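Local coordinates for hypothetical protein (Deinococcus radiodurans, PDB 1U5K) that probably takes part in DNA repair and in recombination by the RecF pathway, and binds a zinc ion through four cysteines, at residues A133-Y138 with A200-P205. Numbering follows the deposited sequence.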
loop_
_atom_site.group_PDB
_atom_site.type_symbol
_atom_site.label_atom_id
_atom_site.label_comp_id
_atom_site.label_asym_id
_atom_site.label_seq_id
_atom_site.Cartn_x
_atom_site.Cartn_y
_atom_site.Cartn_z
ATOM N N ALA A 133 10.797 -1.321 17.159
ATOM C CA ALA A 133 10.472 -1.771 15.807
ATOM C C ALA A 133 11.701 -1.866 14.912
ATOM O O ALA A 133 11.813 -2.836 14.166
ATOM C CB ALA A 133 9.401 -0.881 15.180
ATOM N N LEU A 134 12.623 -0.907 14.990
ATOM C CA LEU A 134 13.893 -0.990 14.285
ATOM C C LEU A 134 14.640 -2.267 14.635
ATOM O O LEU A 134 15.050 -3.043 13.770
ATOM C CB LEU A 134 14.795 0.228 14.492
ATOM C CG LEU A 134 14.575 1.329 13.473
ATOM C CD1 LEU A 134 15.321 2.562 13.915
ATOM C CD2 LEU A 134 14.897 0.936 12.020
ATOM N N VAL A 135 14.781 -2.502 15.930
ATOM C CA VAL A 135 15.551 -3.626 16.427
ATOM C C VAL A 135 14.941 -4.955 16.005
ATOM O O VAL A 135 15.647 -5.834 15.530
ATOM C CB VAL A 135 15.723 -3.550 17.953
ATOM C CG1 VAL A 135 16.256 -4.848 18.502
ATOM C CG2 VAL A 135 16.642 -2.403 18.273
ATOM N N MET A 136 13.624 -5.059 16.136
ATOM C CA MET A 136 12.896 -6.293 15.918
ATOM C C MET A 136 12.798 -6.587 14.425
ATOM O O MET A 136 12.963 -7.725 13.993
ATOM C CB MET A 136 11.508 -6.193 16.556
ATOM C CG MET A 136 11.585 -6.084 18.082
ATOM S SD MET A 136 12.340 -7.509 18.837
ATOM C CE MET A 136 11.061 -8.546 18.861
ATOM N N SER A 137 12.579 -5.550 13.629
ATOM C CA SER A 137 12.541 -5.738 12.189
ATOM C C SER A 137 13.886 -6.245 11.628
ATOM O O SER A 137 13.930 -7.224 10.862
ATOM C CB SER A 137 11.863 -4.507 11.555
ATOM O OG SER A 137 12.823 -3.478 11.444
ATOM N N TYR A 138 15.008 -5.700 12.093
ATOM C CA TYR A 138 16.323 -6.190 11.680
ATOM C C TYR A 138 16.599 -7.603 12.194
ATOM O O TYR A 138 17.095 -8.469 11.462
ATOM C CB TYR A 138 17.441 -5.220 12.084
ATOM C CG TYR A 138 17.743 -4.120 11.110
ATOM C CD1 TYR A 138 16.965 -2.975 11.077
ATOM C CD2 TYR A 138 18.803 -4.220 10.195
ATOM C CE1 TYR A 138 17.237 -1.977 10.166
ATOM C CE2 TYR A 138 19.107 -3.201 9.310
ATOM C CZ TYR A 138 18.308 -2.075 9.293
ATOM O OH TYR A 138 18.544 -1.020 8.441
ATOM N N ALA A 200 20.175 -6.649 24.440
ATOM C CA ALA A 200 21.380 -5.859 24.212
ATOM C C ALA A 200 21.154 -4.642 23.322
ATOM O O ALA A 200 21.587 -3.541 23.656
ATOM C CB ALA A 200 22.479 -6.743 23.633
ATOM N N SER A 201 20.457 -4.806 22.202
ATOM C CA SER A 201 20.167 -3.683 21.316
ATOM C C SER A 201 19.269 -2.600 21.906
ATOM O O SER A 201 19.477 -1.418 21.640
ATOM C CB SER A 201 19.566 -4.193 20.004
ATOM O OG SER A 201 20.563 -4.822 19.227
ATOM N N PHE A 202 18.279 -2.994 22.698
ATOM C CA PHE A 202 17.384 -2.049 23.363
ATOM C C PHE A 202 18.152 -1.105 24.283
ATOM O O PHE A 202 17.698 0.006 24.561
ATOM C CB PHE A 202 16.322 -2.748 24.219
ATOM C CG PHE A 202 15.237 -3.461 23.464
ATOM C CD1 PHE A 202 14.374 -4.288 24.161
ATOM C CD2 PHE A 202 15.069 -3.344 22.091
ATOM C CE1 PHE A 202 13.363 -4.984 23.520
ATOM C CE2 PHE A 202 14.062 -4.028 21.446
ATOM C CZ PHE A 202 13.186 -4.838 22.146
ATOM N N GLU A 203 19.301 -1.555 24.770
ATOM C CA GLU A 203 20.115 -0.761 25.681
ATOM C C GLU A 203 20.987 0.235 24.920
ATOM O O GLU A 203 21.454 1.219 25.488
ATOM C CB GLU A 203 20.899 -1.688 26.620
ATOM C CG GLU A 203 22.366 -1.836 26.239
ATOM C CD GLU A 203 22.966 -3.216 26.453
ATOM O OE1 GLU A 203 22.585 -3.922 27.422
ATOM O OE2 GLU A 203 23.849 -3.564 25.631
ATOM N N GLN A 204 21.176 0.035 23.617
ATOM C CA GLN A 204 21.976 0.955 22.819
ATOM C C GLN A 204 21.217 1.661 21.709
ATOM O O GLN A 204 21.583 1.498 20.542
ATOM C CB GLN A 204 23.136 0.197 22.167
ATOM C CG GLN A 204 23.886 -0.757 23.081
ATOM C CD GLN A 204 25.395 -0.734 22.885
ATOM O OE1 GLN A 204 25.925 0.064 22.105
ATOM N NE2 GLN A 204 26.094 -1.604 23.610
ATOM N N PRO A 205 20.210 2.470 22.022
ATOM C CA PRO A 205 19.452 3.123 20.953
ATOM C C PRO A 205 20.309 4.046 20.086
ATOM O O PRO A 205 21.231 4.699 20.571
ATOM C CB PRO A 205 18.374 3.920 21.698
ATOM C CG PRO A 205 18.905 4.096 23.096
ATOM C CD PRO A 205 19.726 2.871 23.358
#
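Val135 meets Ser201 and Phe202 through its forked end, CG1 lying 3.7 Å from the CB of Ser201. The same methyl touches the phenylalanine ring, with CG1 3.8 Å from Phe202 CE2. With chi1 at 168°, the valine sets CG1 anti to the backbone N, where it reaches both residues; CG2, on the other branch, approaches Ser201 CB alone, at 3.8 Å. The serine thus offers its methylene carbon to both methyls, whereas its hydroxyl, anti to the carbonyl carbon, lies farther from them and makes no hydrogen bond across the contact. The CB of Phe202 does not point straight at helix 129-141, yet a chi1 of -72° swings the ring back toward it, bringing CE2 to 3.9 Å from Val135 CB. Met136, curled by three torsions of like sign, brings its sulfur obliquely to the far end of the same ring, SD lying 4.3 Å from Phe202 CZ. Replacing Phe202 by alanine would probably leave Met136 SD without its aromatic neighbour and open a gap beside Val135 CG1. Val135 also touches Phe189, and Met136 packs on helix 110-125. Within the helical C-terminal part of RecO, 133-138 and 200-205 thus meet wholly by apolar contacts, without a hydrogen bond; apolar burial probably carries this part of the join, while one turn earlier in helix 129-141 Trp131 NE1 adds a hydrogen bond to Ser201 O.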